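Local structure of metal-dependent phosphohydrolase, HDOD domain-containing (Geobacter sulfurreducens, 3HC1) at residues 19-27 with 157-165. The protein is of unknown function but binds two ferric ions through an HD-type set of metal ligands and is probably a metal-dependent phosphohydrolase of the HDOD family. Numbering follows the deposited sequence. Where two conformers were deposited one is given.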
loop_
_atom_site.group_PDB
_atom_site.type_symbol
_atom_site.label_atom_id
_atom_site.label_comp_id
_atom_site.label_asym_id
_atom_site.label_seq_id
_atom_site.Cartn_x
_atom_site.Cartn_y
_atom_site.Cartn_z
ATOM N N PHE A 19 -16.588 15.471 -1.231
ATOM C CA PHE A 19 -15.537 15.708 -0.222
ATOM C C PHE A 19 -14.226 16.217 -0.888
ATOM O O PHE A 19 -13.488 16.995 -0.299
ATOM C CB PHE A 19 -15.250 14.387 0.533
ATOM C CG PHE A 19 -14.601 14.552 1.884
ATOM C CD1 PHE A 19 -15.352 14.958 2.991
ATOM C CD2 PHE A 19 -13.280 14.217 2.079
ATOM C CE1 PHE A 19 -14.778 15.062 4.273
ATOM C CE2 PHE A 19 -12.700 14.320 3.355
ATOM C CZ PHE A 19 -13.463 14.746 4.448
HETATM N N MSE A 20 -13.911 15.742 -2.087
HETATM C CA MSE A 20 -12.704 16.255 -2.760
HETATM C C MSE A 20 -12.914 17.644 -3.465
HETATM O O MSE A 20 -12.014 18.478 -3.477
HETATM C CB MSE A 20 -12.212 15.238 -3.739
HETATM C CG MSE A 20 -11.566 14.110 -3.058
HETATM SE SE MSE A 20 -11.384 12.686 -4.315
HETATM C CE MSE A 20 -10.455 13.332 -5.618
ATOM N N SER A 21 -14.088 17.853 -4.051
ATOM C CA SER A 21 -14.552 19.185 -4.573
ATOM C C SER A 21 -14.140 20.404 -3.779
ATOM O O SER A 21 -13.763 21.423 -4.347
ATOM C CB SER A 21 -16.083 19.249 -4.601
ATOM O OG SER A 21 -16.654 18.284 -5.468
ATOM N N GLY A 22 -14.261 20.328 -2.464
ATOM C CA GLY A 22 -13.994 21.468 -1.613
ATOM C C GLY A 22 -12.524 21.727 -1.404
ATOM O O GLY A 22 -12.155 22.728 -0.779
ATOM N N VAL A 23 -11.670 20.832 -1.887
ATOM C CA VAL A 23 -10.227 21.054 -1.832
ATOM C C VAL A 23 -9.878 21.743 -3.148
ATOM O O VAL A 23 -10.241 21.271 -4.231
ATOM C CB VAL A 23 -9.426 19.729 -1.676
ATOM C CG1 VAL A 23 -7.904 19.966 -1.725
ATOM C CG2 VAL A 23 -9.842 19.025 -0.413
ATOM N N ASP A 24 -9.157 22.851 -3.034
ATOM C CA ASP A 24 -8.752 23.624 -4.185
ATOM C C ASP A 24 -7.607 22.915 -4.907
ATOM O O ASP A 24 -7.808 22.465 -6.011
ATOM C CB ASP A 24 -8.427 25.067 -3.785
ATOM C CG ASP A 24 -8.308 25.994 -4.985
ATOM O OD1 ASP A 24 -9.093 25.863 -5.943
ATOM O OD2 ASP A 24 -7.408 26.838 -4.974
ATOM N N GLU A 25 -6.436 22.778 -4.288
ATOM C CA GLU A 25 -5.313 22.055 -4.925
ATOM C C GLU A 25 -5.123 20.605 -4.415
ATOM O O GLU A 25 -4.633 20.384 -3.312
ATOM C CB GLU A 25 -4.006 22.838 -4.782
ATOM C CG GLU A 25 -3.923 24.115 -5.615
ATOM C CD GLU A 25 -4.334 23.935 -7.065
ATOM O OE1 GLU A 25 -3.687 23.152 -7.798
ATOM O OE2 GLU A 25 -5.305 24.591 -7.460
ATOM N N LEU A 26 -5.415 19.637 -5.279
ATOM C CA LEU A 26 -5.455 18.229 -4.918
ATOM C C LEU A 26 -4.070 17.658 -5.040
ATOM O O LEU A 26 -3.352 18.045 -5.951
ATOM C CB LEU A 26 -6.325 17.479 -5.911
ATOM C CG LEU A 26 -7.804 17.791 -5.895
ATOM C CD1 LEU A 26 -8.438 17.055 -7.078
ATOM C CD2 LEU A 26 -8.375 17.314 -4.616
ATOM N N PRO A 27 -3.731 16.651 -4.207
ATOM C CA PRO A 27 -2.410 16.076 -4.400
ATOM C C PRO A 27 -2.227 15.423 -5.773
ATOM O O PRO A 27 -3.195 14.927 -6.399
ATOM C CB PRO A 27 -2.312 15.036 -3.283
ATOM C CG PRO A 27 -3.712 14.640 -3.005
ATOM C CD PRO A 27 -4.543 15.870 -3.266
ATOM N N VAL A 157 -4.217 9.573 3.381
ATOM C CA VAL A 157 -3.230 10.574 3.118
ATOM C C VAL A 157 -3.923 11.833 2.665
ATOM O O VAL A 157 -3.644 12.917 3.150
ATOM C CB VAL A 157 -2.165 10.137 2.068
ATOM C CG1 VAL A 157 -1.268 11.324 1.705
ATOM C CG2 VAL A 157 -1.324 9.022 2.656
ATOM N N PHE A 158 -4.875 11.685 1.760
ATOM C CA PHE A 158 -5.631 12.832 1.304
ATOM C C PHE A 158 -6.393 13.527 2.405
ATOM O O PHE A 158 -6.336 14.740 2.508
ATOM C CB PHE A 158 -6.625 12.419 0.214
ATOM C CG PHE A 158 -7.507 13.534 -0.210
ATOM C CD1 PHE A 158 -7.048 14.453 -1.126
ATOM C CD2 PHE A 158 -8.763 13.708 0.355
ATOM C CE1 PHE A 158 -7.853 15.503 -1.509
ATOM C CE2 PHE A 158 -9.550 14.759 -0.033
ATOM C CZ PHE A 158 -9.087 15.650 -0.952
ATOM N N ILE A 159 -7.169 12.774 3.193
ATOM C CA ILE A 159 -7.989 13.391 4.209
ATOM C C ILE A 159 -7.079 14.073 5.263
ATOM O O ILE A 159 -7.405 15.175 5.737
ATOM C CB ILE A 159 -8.915 12.381 4.886
ATOM C CG1 ILE A 159 -9.870 11.752 3.854
ATOM C CG2 ILE A 159 -9.708 12.984 6.039
ATOM C CD1 ILE A 159 -10.674 10.638 4.452
ATOM N N ASN A 160 -5.989 13.380 5.628
ATOM C CA ASN A 160 -5.042 13.841 6.676
ATOM C C ASN A 160 -4.400 15.173 6.281
ATOM O O ASN A 160 -4.334 16.096 7.084
ATOM C CB ASN A 160 -3.962 12.781 6.963
ATOM C CG ASN A 160 -3.057 13.165 8.152
ATOM O OD1 ASN A 160 -3.529 13.654 9.203
ATOM N ND2 ASN A 160 -1.777 12.949 7.991
ATOM N N PHE A 161 -3.970 15.277 5.032
ATOM C CA PHE A 161 -3.199 16.441 4.575
ATOM C C PHE A 161 -4.116 17.544 4.027
ATOM O O PHE A 161 -3.768 18.727 4.081
ATOM C CB PHE A 161 -2.188 16.075 3.493
ATOM C CG PHE A 161 -0.946 15.364 3.971
ATOM C CD1 PHE A 161 -0.542 15.373 5.323
ATOM C CD2 PHE A 161 -0.130 14.731 3.028
ATOM C CE1 PHE A 161 0.602 14.763 5.711
ATOM C CE2 PHE A 161 1.049 14.108 3.423
ATOM C CZ PHE A 161 1.410 14.130 4.770
ATOM N N PHE A 162 -5.271 17.152 3.478
ATOM C CA PHE A 162 -6.074 18.092 2.705
ATOM C C PHE A 162 -7.385 18.450 3.316
ATOM O O PHE A 162 -7.967 19.444 2.920
ATOM C CB PHE A 162 -6.242 17.610 1.263
ATOM C CG PHE A 162 -4.963 17.593 0.520
ATOM C CD1 PHE A 162 -4.541 18.724 -0.172
ATOM C CD2 PHE A 162 -4.137 16.505 0.584
ATOM C CE1 PHE A 162 -3.326 18.733 -0.836
ATOM C CE2 PHE A 162 -2.904 16.500 -0.070
ATOM C CZ PHE A 162 -2.504 17.623 -0.787
ATOM N N ARG A 163 -7.868 17.637 4.229
ATOM C CA ARG A 163 -9.054 17.931 5.010
ATOM C C ARG A 163 -8.719 17.681 6.483
ATOM O O ARG A 163 -9.498 17.086 7.195
ATOM C CB ARG A 163 -10.250 17.049 4.581
ATOM C CG ARG A 163 -10.683 17.209 3.130
ATOM C CD ARG A 163 -11.154 18.591 2.819
ATOM N NE ARG A 163 -12.364 18.962 3.519
ATOM C CZ ARG A 163 -13.597 18.972 3.002
ATOM N NH1 ARG A 163 -13.835 18.612 1.736
ATOM N NH2 ARG A 163 -14.621 19.360 3.769
ATOM N N GLY A 164 -7.552 18.144 6.918
ATOM C CA GLY A 164 -7.054 17.839 8.264
ATOM C C GLY A 164 -7.945 18.343 9.377
ATOM O O GLY A 164 -8.245 17.621 10.360
ATOM N N LYS A 165 -8.378 19.593 9.203
ATOM C CA LYS A 165 -9.266 20.248 10.174
ATOM C C LYS A 165 -10.407 19.293 10.506
ATOM O O LYS A 165 -10.689 19.062 11.682
ATOM C CB LYS A 165 -9.738 21.613 9.637
ATOM C CG LYS A 165 -10.415 22.529 10.628
ATOM C CD LYS A 165 -10.487 23.995 10.116
ATOM C CE LYS A 165 -10.805 24.139 8.614
ATOM N NZ LYS A 165 -11.210 25.542 8.293
#
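Three successive bends of about -60° curl the side chain of Arg-163 back over the ring of Phe-19, whose CG lies anti to the backbone N (chi1 -159°), carrying the ring out from helix 9-21. Guanidinium and ring lie nearly parallel, planes 9° apart, with Arg-163 CZ 4.3 Å from the centroid of the Phe-19 ring: a stacked cation-pi pair. Arg-163 CG rests on Phe-19 CE2 at 3.5 Å, while NH1 also gives a weak, strongly bent hydrogen bond to the backbone O of Phe-19. Through NE the guanidinium makes a long, weak ion pair with Glu-166.

Beyond this pair, the loop leaving helix 9-21 runs along one side of the last turn of helix 154-162. Phe-158 reaches into the curve of that loop: Val-23 CG2 meets its CZ at 3.5 Å, Leu-26 CD2 touches CE1, and Pro-27 borders the ring's edge. Met-20, present as selenomethionine, packs its CG on Phe-158 CZ at 3.6 Å; its selenium stands farther off above the face, a distant Met-aromatic contact. One helical turn on, Phe-162 offers a face to Pro-27, whose CD sits 3.7 Å from the ring centroid in a CH-pi contact.

The contact joins the end of helix 9-21 and its loop to helix 154-162, which follows the metal ligands His-152 and Asp-153. The side chain of Ile-159, touching Phe-19, lies about 4 Å from that of the iron ligand His-193. Dispersion and CH-pi contacts dominate; the Arg-163 guanidinium is held by stacking and weak polar bonds, consistent with an interface depending more on apolar fit than on directional bonds.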